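Local coordinates for protein 1-deoxy-D-xylulose 5-phosphate reductoisomerase (Moraxella catarrhalis, PDB 4ZQG) that catalyses the NAD(P)H-dependent rearrangement and reduction of 1-deoxy-D-xylulose 5-phosphate to 2-C-methyl-D-erythritol 4-phosphate in the MEP pathway, and is blocked by fosmidomycin, at residues S17-I25 / D279-A287; R34-V44 / F54-N65. One frame throughout, in Å; residues are numbered along the deposited sequence.

Contact 1 of 2, residues S17-I25 / D279-A287; sequences SIGDSTLAI and DMKTPIAHA. With NAD (nicotinamide-adenine-dinucleotide), chain C.
Ile284 is a knob in the hole formed by Ile18, Ser21, Thr22 and Ile25 of helix 17-25. Its CD1 reaches Ser21 CB at 3.6 Å, and its CG2 meets the end of Ile25. That end is shared three ways: Ile25 CD1 lies over the backbone of the partner helix, 3.4 Å from Lys281 O and close to the N and CB of Ala285. Lys281 runs antiparallel to the Ile25 side chain, laying CG and CD along Ser21 and Ala24. Bends at chi3 (-65°) and chi4 (-68°) then curl its chain back, so that NZ forms a salt bridge with Asp279 (NZ to OD2 3.1 Å). The same OD2 uses its anti lone pair to cap Lys281 N. No hydrogen bond crosses between the segments, and the helix axes, 9.3 Å apart, cross at -59°. At the cofactor end, Ser17 N and Ile18 N each donate to a different phosphate of NAD, as at the helix N-terminus of a Rossmann dinucleotide site, while Ile18 CD1 and Met280 CE approach the nicotinamide. Thr22 and Leu23 back onto strand 7-12, Leu23 also touches helix 44-54, and Pro283 and His286 lean on helix 155-162.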
loop_
_atom_site.group_PDB
_atom_site.type_symbol
_atom_site.label_atom_id
_atom_site.label_comp_id
_atom_site.label_asym_id
_atom_site.label_seq_id
_atom_site.Cartn_x
_atom_site.Cartn_y
_atom_site.Cartn_z
ATOM N N SER A 17 -14.655 -23.458 -0.215
ATOM C CA SER A 17 -13.976 -22.586 -1.165
ATOM C C SER A 17 -12.586 -22.187 -0.641
ATOM O O SER A 17 -11.553 -22.370 -1.298
ATOM C CB SER A 17 -14.850 -21.350 -1.337
ATOM O OG SER A 17 -14.570 -20.726 -2.548
ATOM N N ILE A 18 -12.590 -21.697 0.599
ATOM C CA ILE A 18 -11.391 -21.280 1.273
ATOM C C ILE A 18 -10.449 -22.490 1.355
ATOM O O ILE A 18 -9.254 -22.400 1.053
ATOM C CB ILE A 18 -11.734 -20.641 2.660
ATOM C CG1 ILE A 18 -12.407 -19.309 2.481
ATOM C CG2 ILE A 18 -10.507 -20.460 3.515
ATOM C CD1 ILE A 18 -11.531 -18.215 1.874
ATOM N N GLY A 19 -10.991 -23.628 1.739
ATOM C CA GLY A 19 -10.194 -24.839 1.834
ATOM C C GLY A 19 -9.544 -25.230 0.544
ATOM O O GLY A 19 -8.371 -25.564 0.527
ATOM N N ASP A 20 -10.301 -25.194 -0.550
ATOM C CA ASP A 20 -9.709 -25.419 -1.872
ATOM C C ASP A 20 -8.479 -24.543 -2.128
ATOM O O ASP A 20 -7.447 -25.065 -2.563
ATOM C CB ASP A 20 -10.730 -25.167 -2.982
ATOM C CG ASP A 20 -11.779 -26.260 -3.106
ATOM O OD1 ASP A 20 -12.739 -26.021 -3.856
ATOM O OD2 ASP A 20 -11.679 -27.352 -2.495
ATOM N N SER A 21 -8.583 -23.222 -1.863
ATOM C CA SER A 21 -7.494 -22.309 -2.146
ATOM C C SER A 21 -6.297 -22.569 -1.281
ATOM O O SER A 21 -5.174 -22.471 -1.757
ATOM C CB SER A 21 -7.906 -20.864 -1.947
ATOM O OG SER A 21 -8.850 -20.463 -2.918
ATOM N N THR A 22 -6.536 -22.875 0.001
ATOM C CA THR A 22 -5.456 -23.183 0.950
ATOM C C THR A 22 -4.702 -24.376 0.416
ATOM O O THR A 22 -3.479 -24.358 0.240
ATOM C CB THR A 22 -6.040 -23.455 2.341
ATOM O OG1 THR A 22 -6.885 -22.358 2.707
ATOM C CG2 THR A 22 -4.997 -23.615 3.380
ATOM N N LEU A 23 -5.444 -25.410 0.099
ATOM C CA LEU A 23 -4.810 -26.648 -0.343
ATOM C C LEU A 23 -4.087 -26.426 -1.623
ATOM O O LEU A 23 -3.035 -27.036 -1.849
ATOM C CB LEU A 23 -5.825 -27.824 -0.442
ATOM C CG LEU A 23 -6.296 -28.228 0.971
ATOM C CD1 LEU A 23 -7.453 -29.201 1.013
ATOM C CD2 LEU A 23 -5.114 -28.717 1.774
ATOM N N ALA A 24 -4.605 -25.532 -2.471
ATOM C CA ALA A 24 -3.929 -25.289 -3.765
ATOM C C ALA A 24 -2.546 -24.715 -3.549
ATOM O O ALA A 24 -1.621 -25.004 -4.316
ATOM C CB ALA A 24 -4.773 -24.447 -4.685
ATOM N N ILE A 25 -2.384 -23.973 -2.453
ATOM C CA ILE A 25 -1.107 -23.445 -2.076
ATOM C C ILE A 25 -0.222 -24.531 -1.471
ATOM O O ILE A 25 0.946 -24.614 -1.795
ATOM C CB ILE A 25 -1.291 -22.291 -1.083
ATOM C CG1 ILE A 25 -1.995 -21.095 -1.751
ATOM C CG2 ILE A 25 0.053 -21.848 -0.515
ATOM C CD1 ILE A 25 -2.521 -20.047 -0.753
ATOM N N ASP A 279 -8.464 -13.098 -5.841
ATOM C CA ASP A 279 -8.183 -14.460 -5.767
ATOM C C ASP A 279 -7.696 -14.699 -4.372
ATOM O O ASP A 279 -6.608 -14.248 -4.032
ATOM C CB ASP A 279 -7.049 -14.801 -6.697
ATOM C CG ASP A 279 -6.816 -16.333 -6.786
ATOM O OD1 ASP A 279 -6.920 -16.843 -7.894
ATOM O OD2 ASP A 279 -6.562 -17.026 -5.763
ATOM N N MET A 280 -8.421 -15.476 -3.582
ATOM C CA MET A 280 -8.058 -15.638 -2.182
ATOM C C MET A 280 -6.737 -16.336 -1.930
ATOM O O MET A 280 -6.304 -16.392 -0.796
ATOM C CB MET A 280 -9.152 -16.404 -1.435
ATOM C CG MET A 280 -10.467 -15.650 -1.292
ATOM S SD MET A 280 -10.336 -14.069 -0.440
ATOM C CE MET A 280 -9.747 -14.527 1.176
ATOM N N LYS A 281 -6.091 -16.904 -2.947
ATOM C CA LYS A 281 -4.762 -17.472 -2.715
ATOM C C LYS A 281 -3.733 -16.432 -2.302
ATOM O O LYS A 281 -2.806 -16.751 -1.569
ATOM C CB LYS A 281 -4.256 -18.242 -3.922
ATOM C CG LYS A 281 -5.013 -19.519 -4.175
ATOM C CD LYS A 281 -4.367 -20.419 -5.234
ATOM C CE LYS A 281 -4.369 -19.784 -6.605
ATOM N NZ LYS A 281 -5.744 -19.666 -7.159
ATOM N N THR A 282 -3.920 -15.180 -2.729
ATOM C CA THR A 282 -2.989 -14.122 -2.347
ATOM C C THR A 282 -2.987 -13.915 -0.837
ATOM O O THR A 282 -1.958 -14.077 -0.200
ATOM C CB THR A 282 -3.229 -12.837 -3.144
ATOM O OG1 THR A 282 -2.693 -12.972 -4.466
ATOM C CG2 THR A 282 -2.564 -11.703 -2.503
ATOM N N PRO A 283 -4.127 -13.561 -0.237
ATOM C CA PRO A 283 -4.129 -13.388 1.219
ATOM C C PRO A 283 -3.836 -14.642 2.009
ATOM O O PRO A 283 -3.244 -14.569 3.088
ATOM C CB PRO A 283 -5.536 -12.927 1.519
ATOM C CG PRO A 283 -6.314 -13.172 0.283
ATOM C CD PRO A 283 -5.360 -13.075 -0.841
ATOM N N ILE A 284 -4.227 -15.807 1.494
ATOM C CA ILE A 284 -3.960 -17.041 2.236
ATOM C C ILE A 284 -2.457 -17.229 2.225
ATOM O O ILE A 284 -1.858 -17.482 3.236
ATOM C CB ILE A 284 -4.709 -18.255 1.628
ATOM C CG1 ILE A 284 -6.205 -18.040 1.774
ATOM C CG2 ILE A 284 -4.359 -19.575 2.349
ATOM C CD1 ILE A 284 -7.009 -18.972 0.925
ATOM N N ALA A 285 -1.851 -17.086 1.060
ATOM C CA ALA A 285 -0.425 -17.266 0.924
ATOM C C ALA A 285 0.359 -16.326 1.839
ATOM O O ALA A 285 1.311 -16.743 2.486
ATOM C CB ALA A 285 -0.037 -17.030 -0.521
ATOM N N HIS A 286 -0.048 -15.053 1.867
ATOM C CA HIS A 286 0.534 -14.052 2.739
ATOM C C HIS A 286 0.426 -14.471 4.194
ATOM O O HIS A 286 1.391 -14.386 4.954
ATOM C CB HIS A 286 -0.181 -12.700 2.601
ATOM C CG HIS A 286 0.193 -11.733 3.682
ATOM N ND1 HIS A 286 -0.572 -11.541 4.816
ATOM C CD2 HIS A 286 1.269 -10.924 3.814
ATOM C CE1 HIS A 286 0.033 -10.684 5.613
ATOM N NE2 HIS A 286 1.143 -10.284 5.021
ATOM N N ALA A 287 -0.764 -14.915 4.579
ATOM C CA ALA A 287 -0.976 -15.286 5.946
ATOM C C ALA A 287 -0.226 -16.574 6.331
ATOM O O ALA A 287 0.286 -16.659 7.443
ATOM C CB ALA A 287 -2.449 -15.423 6.193
HETATM P PA NAD C . -18.087 -22.812 2.171
HETATM O O1A NAD C . -19.564 -22.772 2.363
HETATM O O2A NAD C . -17.480 -22.945 0.790
HETATM O O5B NAD C . -17.380 -23.884 3.154
HETATM C C5B NAD C . -17.603 -23.946 4.553
HETATM C C4B NAD C . -16.761 -25.058 5.199
HETATM O O4B NAD C . -17.198 -25.181 6.565
HETATM C C3B NAD C . -16.931 -26.431 4.534
HETATM O O3B NAD C . -15.712 -27.178 4.524
HETATM C C2B NAD C . -17.959 -27.118 5.419
HETATM O O2B NAD C . -17.736 -28.520 5.562
HETATM C C1B NAD C . -17.819 -26.447 6.781
HETATM N N9A NAD C . -19.140 -26.316 7.465
HETATM C C8A NAD C . -20.262 -25.812 6.922
HETATM N N7A NAD C . -21.292 -25.845 7.801
HETATM C C5A NAD C . -20.840 -26.383 8.933
HETATM C C6A NAD C . -21.465 -26.698 10.238
HETATM N N6A NAD C . -22.786 -26.411 10.465
HETATM N N1A NAD C . -20.649 -27.270 11.148
HETATM C C2A NAD C . -19.342 -27.568 10.889
HETATM N N3A NAD C . -18.710 -27.317 9.720
HETATM C C4A NAD C . -19.416 -26.720 8.719
HETATM O O3 NAD C . -17.536 -21.462 2.872
HETATM P PN NAD C . -16.451 -20.395 2.339
HETATM O O1N NAD C . -17.167 -19.604 1.266
HETATM O O2N NAD C . -15.137 -21.117 2.156
HETATM O O5D NAD C . -16.384 -19.511 3.679
HETATM C C5D NAD C . -15.581 -19.897 4.797
HETATM C C4D NAD C . -15.407 -18.715 5.753
HETATM O O4D NAD C . -14.427 -17.787 5.280
HETATM C C3D NAD C . -16.707 -17.942 5.890
HETATM O O3D NAD C . -16.782 -17.485 7.236
HETATM C C2D NAD C . -16.578 -16.808 4.898
HETATM O O2D NAD C . -17.420 -15.703 5.253
HETATM C C1D NAD C . -15.069 -16.538 4.949
HETATM N N1N NAD C . -14.552 -15.996 3.683
HETATM C C2N NAD C . -14.631 -16.708 2.531
HETATM C C3N NAD C . -14.164 -16.171 1.314
HETATM C C7N NAD C . -14.210 -16.938 0.017
HETATM O O7N NAD C . -13.544 -16.562 -0.932
HETATM N N7N NAD C . -14.959 -18.035 -0.090
HETATM C C4N NAD C . -13.615 -14.899 1.318
HETATM C C5N NAD C . -13.536 -14.218 2.507
HETATM C C6N NAD C . -14.010 -14.767 3.686
#

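Contact 2 of 2, residues R34-V44 / F54-N65. With NAD (nicotinamide-adenine-dinucleotide), chain C.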
loop_
_atom_site.group_PDB
_atom_site.type_symbol
_atom_site.label_atom_id
_atom_site.label_comp_id
_atom_site.label_asym_id
_atom_site.label_seq_id
_atom_site.Cartn_x
_atom_site.Cartn_y
_atom_site.Cartn_z
ATOM N N ARG A 34 3.056 -29.318 6.732
ATOM C CA ARG A 34 2.599 -30.672 7.004
ATOM C C ARG A 34 1.116 -30.588 7.367
ATOM O O ARG A 34 0.760 -29.843 8.268
ATOM C CB ARG A 34 3.403 -31.272 8.193
ATOM C CG ARG A 34 2.859 -32.597 8.722
ATOM C CD ARG A 34 3.710 -33.263 9.811
ATOM N NE ARG A 34 3.372 -32.793 11.157
ATOM C CZ ARG A 34 2.285 -33.141 11.844
ATOM N NH1 ARG A 34 1.379 -33.982 11.331
ATOM N NH2 ARG A 34 2.101 -32.627 13.055
ATOM N N ILE A 35 0.256 -31.362 6.714
ATOM C CA ILE A 35 -1.158 -31.385 7.085
ATOM C C ILE A 35 -1.401 -32.329 8.252
ATOM O O ILE A 35 -1.277 -33.498 8.127
ATOM C CB ILE A 35 -2.058 -31.866 5.957
ATOM C CG1 ILE A 35 -1.813 -31.103 4.659
ATOM C CG2 ILE A 35 -3.502 -31.764 6.386
ATOM C CD1 ILE A 35 -1.751 -29.624 4.792
ATOM N N HIS A 36 -1.765 -31.816 9.399
ATOM C CA HIS A 36 -2.066 -32.654 10.517
ATOM C C HIS A 36 -3.542 -32.983 10.547
ATOM O O HIS A 36 -3.898 -34.062 10.983
ATOM C CB HIS A 36 -1.662 -31.938 11.775
ATOM C CG HIS A 36 -1.994 -32.675 13.020
ATOM N ND1 HIS A 36 -1.156 -33.623 13.564
ATOM C CD2 HIS A 36 -3.059 -32.580 13.849
ATOM C CE1 HIS A 36 -1.705 -34.093 14.669
ATOM N NE2 HIS A 36 -2.843 -33.455 14.878
ATOM N N ALA A 37 -4.418 -32.084 10.096
ATOM C CA ALA A 37 -5.845 -32.373 10.138
ATOM C C ALA A 37 -6.641 -31.626 9.110
ATOM O O ALA A 37 -6.227 -30.612 8.659
ATOM C CB ALA A 37 -6.402 -32.092 11.508
ATOM N N LEU A 38 -7.787 -32.183 8.727
ATOM C CA LEU A 38 -8.689 -31.599 7.729
ATOM C C LEU A 38 -10.089 -31.893 8.211
ATOM O O LEU A 38 -10.285 -32.918 8.798
ATOM C CB LEU A 38 -8.510 -32.273 6.372
ATOM C CG LEU A 38 -7.122 -32.258 5.761
ATOM C CD1 LEU A 38 -7.092 -33.156 4.544
ATOM C CD2 LEU A 38 -6.755 -30.860 5.330
ATOM N N THR A 39 -11.044 -31.004 7.999
ATOM C CA THR A 39 -12.393 -31.232 8.453
ATOM C C THR A 39 -13.388 -30.833 7.421
ATOM O O THR A 39 -13.142 -29.917 6.650
ATOM C CB THR A 39 -12.754 -30.417 9.699
ATOM O OG1 THR A 39 -13.233 -29.100 9.349
ATOM C CG2 THR A 39 -11.582 -30.369 10.694
ATOM N N GLY A 40 -14.522 -31.517 7.422
ATOM C CA GLY A 40 -15.569 -31.292 6.432
ATOM C C GLY A 40 -16.907 -31.747 6.976
ATOM O O GLY A 40 -16.977 -32.762 7.617
ATOM N N PHE A 41 -17.978 -31.015 6.728
ATOM C CA PHE A 41 -19.235 -31.333 7.368
ATOM C C PHE A 41 -20.004 -32.337 6.531
ATOM O O PHE A 41 -20.281 -33.415 7.009
ATOM C CB PHE A 41 -20.052 -30.047 7.621
ATOM C CG PHE A 41 -21.215 -30.217 8.580
ATOM C CD1 PHE A 41 -22.531 -30.211 8.110
ATOM C CD2 PHE A 41 -20.996 -30.349 9.960
ATOM C CE1 PHE A 41 -23.595 -30.339 8.989
ATOM C CE2 PHE A 41 -22.062 -30.475 10.840
ATOM C CZ PHE A 41 -23.356 -30.461 10.351
ATOM N N SER A 42 -20.311 -31.993 5.284
ATOM C CA SER A 42 -21.201 -32.791 4.450
ATOM C C SER A 42 -20.514 -33.650 3.396
ATOM O O SER A 42 -20.998 -34.725 3.086
ATOM C CB SER A 42 -22.199 -31.882 3.729
ATOM O OG SER A 42 -23.340 -31.668 4.542
ATOM N N ARG A 43 -19.429 -33.158 2.803
ATOM C CA ARG A 43 -18.908 -33.765 1.588
ATOM C C ARG A 43 -17.906 -34.855 1.944
ATOM O O ARG A 43 -16.672 -34.676 1.849
ATOM C CB ARG A 43 -18.309 -32.694 0.667
ATOM C CG ARG A 43 -19.332 -32.019 -0.242
ATOM C CD ARG A 43 -18.878 -30.644 -0.677
ATOM N NE ARG A 43 -19.007 -29.696 0.431
ATOM C CZ ARG A 43 -18.796 -28.377 0.341
ATOM N NH1 ARG A 43 -18.431 -27.840 -0.825
ATOM N NH2 ARG A 43 -18.943 -27.589 1.419
ATOM N N VAL A 44 -18.470 -36.000 2.326
ATOM C CA VAL A 44 -17.718 -37.102 2.880
ATOM C C VAL A 44 -16.690 -37.652 1.880
ATOM O O VAL A 44 -15.535 -37.905 2.235
ATOM C CB VAL A 44 -18.681 -38.223 3.319
ATOM C CG1 VAL A 44 -17.927 -39.426 3.874
ATOM C CG2 VAL A 44 -19.647 -37.718 4.371
ATOM N N PHE A 54 -3.444 -36.478 1.389
ATOM C CA PHE A 54 -2.527 -35.845 2.333
ATOM C C PHE A 54 -2.162 -36.660 3.540
ATOM O O PHE A 54 -1.329 -36.201 4.300
ATOM C CB PHE A 54 -3.055 -34.457 2.804
ATOM C CG PHE A 54 -3.126 -33.422 1.719
ATOM C CD1 PHE A 54 -4.328 -33.074 1.155
ATOM C CD2 PHE A 54 -1.990 -32.817 1.250
ATOM C CE1 PHE A 54 -4.394 -32.120 0.149
ATOM C CE2 PHE A 54 -2.051 -31.886 0.242
ATOM C CZ PHE A 54 -3.254 -31.539 -0.314
ATOM N N HIS A 55 -2.755 -37.836 3.736
ATOM C CA HIS A 55 -2.462 -38.726 4.895
ATOM C C HIS A 55 -2.416 -37.930 6.192
ATOM O O HIS A 55 -1.380 -37.886 6.851
ATOM C CB HIS A 55 -1.136 -39.530 4.738
ATOM C CG HIS A 55 -1.097 -40.468 3.556
ATOM N ND1 HIS A 55 -0.081 -40.445 2.617
ATOM C CD2 HIS A 55 -1.954 -41.439 3.152
ATOM C CE1 HIS A 55 -0.316 -41.352 1.688
ATOM N NE2 HIS A 55 -1.447 -41.971 1.987
ATOM N N PRO A 56 -3.524 -37.243 6.541
ATOM C CA PRO A 56 -3.579 -36.481 7.767
ATOM C C PRO A 56 -3.651 -37.378 8.981
ATOM O O PRO A 56 -4.179 -38.479 8.895
ATOM C CB PRO A 56 -4.904 -35.753 7.655
ATOM C CG PRO A 56 -5.726 -36.594 6.814
ATOM C CD PRO A 56 -4.775 -37.101 5.781
ATOM N N VAL A 57 -3.158 -36.890 10.110
ATOM C CA VAL A 57 -3.261 -37.624 11.345
ATOM C C VAL A 57 -4.709 -37.722 11.792
ATOM O O VAL A 57 -5.114 -38.732 12.286
ATOM C CB VAL A 57 -2.345 -37.022 12.432
ATOM C CG1 VAL A 57 -2.471 -37.787 13.733
ATOM C CG2 VAL A 57 -0.901 -37.033 11.955
ATOM N N LYS A 58 -5.506 -36.683 11.608
ATOM C CA LYS A 58 -6.897 -36.689 12.078
ATOM C C LYS A 58 -7.775 -36.003 11.084
ATOM O O LYS A 58 -7.347 -35.075 10.415
ATOM C CB LYS A 58 -7.049 -35.920 13.408
ATOM C CG LYS A 58 -5.970 -36.165 14.448
ATOM C CD LYS A 58 -6.399 -35.677 15.835
ATOM C CE LYS A 58 -5.360 -36.068 16.886
ATOM N NZ LYS A 58 -5.553 -35.341 18.157
ATOM N N ILE A 59 -9.017 -36.427 11.008
ATOM C CA ILE A 59 -10.031 -35.675 10.279
ATOM C C ILE A 59 -11.308 -35.730 11.096
ATOM O O ILE A 59 -11.432 -36.566 11.988
ATOM C CB ILE A 59 -10.289 -36.213 8.863
ATOM C CG1 ILE A 59 -10.909 -37.620 8.957
ATOM C CG2 ILE A 59 -9.005 -36.191 8.065
ATOM C CD1 ILE A 59 -10.949 -38.373 7.639
ATOM N N CYS A 60 -12.236 -34.826 10.805
ATOM C CA CYS A 60 -13.452 -34.682 11.568
ATOM C C CYS A 60 -14.543 -34.420 10.596
ATOM O O CYS A 60 -14.338 -33.652 9.659
ATOM C CB CYS A 60 -13.333 -33.476 12.515
ATOM S SG CYS A 60 -14.807 -33.126 13.504
ATOM N N THR A 61 -15.712 -35.010 10.824
ATOM C CA THR A 61 -16.890 -34.749 9.984
ATOM C C THR A 61 -18.112 -34.555 10.850
ATOM O O THR A 61 -18.005 -34.530 12.094
ATOM C CB THR A 61 -17.115 -35.875 8.952
ATOM O OG1 THR A 61 -18.232 -35.571 8.117
ATOM C CG2 THR A 61 -17.356 -37.198 9.631
ATOM N N SER A 62 -19.276 -34.416 10.212
ATOM C CA SER A 62 -20.538 -34.345 10.950
ATOM C C SER A 62 -20.859 -35.656 11.638
ATOM O O SER A 62 -20.388 -36.700 11.209
ATOM C CB SER A 62 -21.696 -33.959 10.025
ATOM O OG SER A 62 -22.204 -35.032 9.260
ATOM N N PRO A 63 -21.686 -35.621 12.704
ATOM C CA PRO A 63 -22.026 -36.868 13.411
ATOM C C PRO A 63 -22.794 -37.839 12.525
ATOM O O PRO A 63 -22.567 -39.027 12.609
ATOM C CB PRO A 63 -22.877 -36.397 14.593
ATOM C CG PRO A 63 -22.569 -34.942 14.754
ATOM C CD PRO A 63 -22.293 -34.446 13.363
ATOM N N ASP A 64 -23.675 -37.312 11.687
ATOM C CA ASP A 64 -24.406 -38.096 10.725
ATOM C C ASP A 64 -23.499 -38.892 9.763
ATOM O O ASP A 64 -23.923 -39.926 9.260
ATOM C CB ASP A 64 -25.410 -37.209 9.952
ATOM C CG ASP A 64 -26.752 -37.062 10.686
ATOM O OD1 ASP A 64 -26.930 -36.074 11.414
ATOM O OD2 ASP A 64 -27.640 -37.941 10.562
ATOM N N ASN A 65 -22.272 -38.440 9.527
ATOM C CA ASN A 65 -21.370 -39.155 8.639
ATOM C C ASN A 65 -20.210 -39.893 9.287
ATOM O O ASN A 65 -19.396 -40.475 8.581
ATOM C CB ASN A 65 -20.760 -38.206 7.614
ATOM C CG ASN A 65 -21.792 -37.480 6.802
ATOM O OD1 ASN A 65 -21.660 -36.263 6.541
ATOM N ND2 ASN A 65 -22.813 -38.186 6.392
HETATM P PA NAD C . -18.087 -22.812 2.171
HETATM O O1A NAD C . -19.564 -22.772 2.363
HETATM O O2A NAD C . -17.480 -22.945 0.790
HETATM O O5B NAD C . -17.380 -23.884 3.154
HETATM C C5B NAD C . -17.603 -23.946 4.553
HETATM C C4B NAD C . -16.761 -25.058 5.199
HETATM O O4B NAD C . -17.198 -25.181 6.565
HETATM C C3B NAD C . -16.931 -26.431 4.534
HETATM O O3B NAD C . -15.712 -27.178 4.524
HETATM C C2B NAD C . -17.959 -27.118 5.419
HETATM O O2B NAD C . -17.736 -28.520 5.562
HETATM C C1B NAD C . -17.819 -26.447 6.781
HETATM N N9A NAD C . -19.140 -26.316 7.465
HETATM C C8A NAD C . -20.262 -25.812 6.922
HETATM N N7A NAD C . -21.292 -25.845 7.801
HETATM C C5A NAD C . -20.840 -26.383 8.933
HETATM C C6A NAD C . -21.465 -26.698 10.238
HETATM N N6A NAD C . -22.786 -26.411 10.465
HETATM N N1A NAD C . -20.649 -27.270 11.148
HETATM C C2A NAD C . -19.342 -27.568 10.889
HETATM N N3A NAD C . -18.710 -27.317 9.720
HETATM C C4A NAD C . -19.416 -26.720 8.719
HETATM O O3 NAD C . -17.536 -21.462 2.872
HETATM P PN NAD C . -16.451 -20.395 2.339
HETATM O O1N NAD C . -17.167 -19.604 1.266
HETATM O O2N NAD C . -15.137 -21.117 2.156
HETATM O O5D NAD C . -16.384 -19.511 3.679
HETATM C C5D NAD C . -15.581 -19.897 4.797
HETATM C C4D NAD C . -15.407 -18.715 5.753
HETATM O O4D NAD C . -14.427 -17.787 5.280
HETATM C C3D NAD C . -16.707 -17.942 5.890
HETATM O O3D NAD C . -16.782 -17.485 7.236
HETATM C C2D NAD C . -16.578 -16.808 4.898
HETATM O O2D NAD C . -17.420 -15.703 5.253
HETATM C C1D NAD C . -15.069 -16.538 4.949
HETATM N N1N NAD C . -14.552 -15.996 3.683
HETATM C C2N NAD C . -14.631 -16.708 2.531
HETATM C C3N NAD C . -14.164 -16.171 1.314
HETATM C C7N NAD C . -14.210 -16.938 0.017
HETATM O O7N NAD C . -13.544 -16.562 -0.932
HETATM N N7N NAD C . -14.959 -18.035 -0.090
HETATM C C4N NAD C . -13.615 -14.899 1.318
HETATM C C5N NAD C . -13.536 -14.218 2.507
HETATM C C6N NAD C . -14.010 -14.767 3.686
#
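Ala37, Leu38 and Thr39 pair in parallel with Lys58, Ile59 and Cys60, joining strand 33-39 to strand 58-61, the two strands of a beta-alpha-beta unit in the Rossmann-type NAD domain, with helix 44-54 as the crossover. Four backbone hydrogen bonds alternate along the pair. The outer two are the better formed: Lys58 N to His36 O, with a C=O...N angle of 164°, and Gly40 N to Cys60 O, both 3.1 Å; the inner two, Leu38 N to Lys58 O and Cys60 N to Leu38 O, are weak. CA-H...O contacts supplement them, among them Thr61 CA to Gly40 O. His36 has CG anti to its backbone nitrogen (chi1 177°), which brings a ring face over Val57 CB. Its ND1 accepts two weak bonds from Arg34, while NE2 is paired with Asp95, which also forms a salt bridge with Lys58 NZ; Glu91 is a second partner of that amine. Thr39 OG1 is satisfied by Gly13 N. On the other side of the sheet, Leu38 CD1 meets Phe54 and Pro56, and Ile35 CG1 packs on Phe54 CD2 at 3.8 Å. Past the C-terminal ends of the strands, Phe41 N donates to the ribose hydroxyl O2B of NAD at 2.8 Å. The Phe41 ring lies between the adenine, around C6A, on one face and Ser62 on the other, where Ser62 CB stands 3.7 Å from the ring centroid.

How the contacts relate
Both contacts are largely buried, but the centre of contact 1 lies about 14 Å from the centre of the chain and that of contact 2 about 20 Å. Contact 1 joins helices more than 250 residues apart in sequence, whereas contact 2 is local and nested within the loop that contact 1 closes. Helix 17-26 leads into strand 33-39, and the two sites touch where Leu23 CD2 meets Phe54 CE1 at 3.8 Å. Their chemistry differs accordingly: side-chain packing, with Ile284 as its knob, carries the helix pair, backbone bonds the strand pair, which buries about twice the area (784 against 391 Å²). Both reach NAD, contact 1 at its pyrophosphate and nicotinamide, contact 2 at its adenosine half.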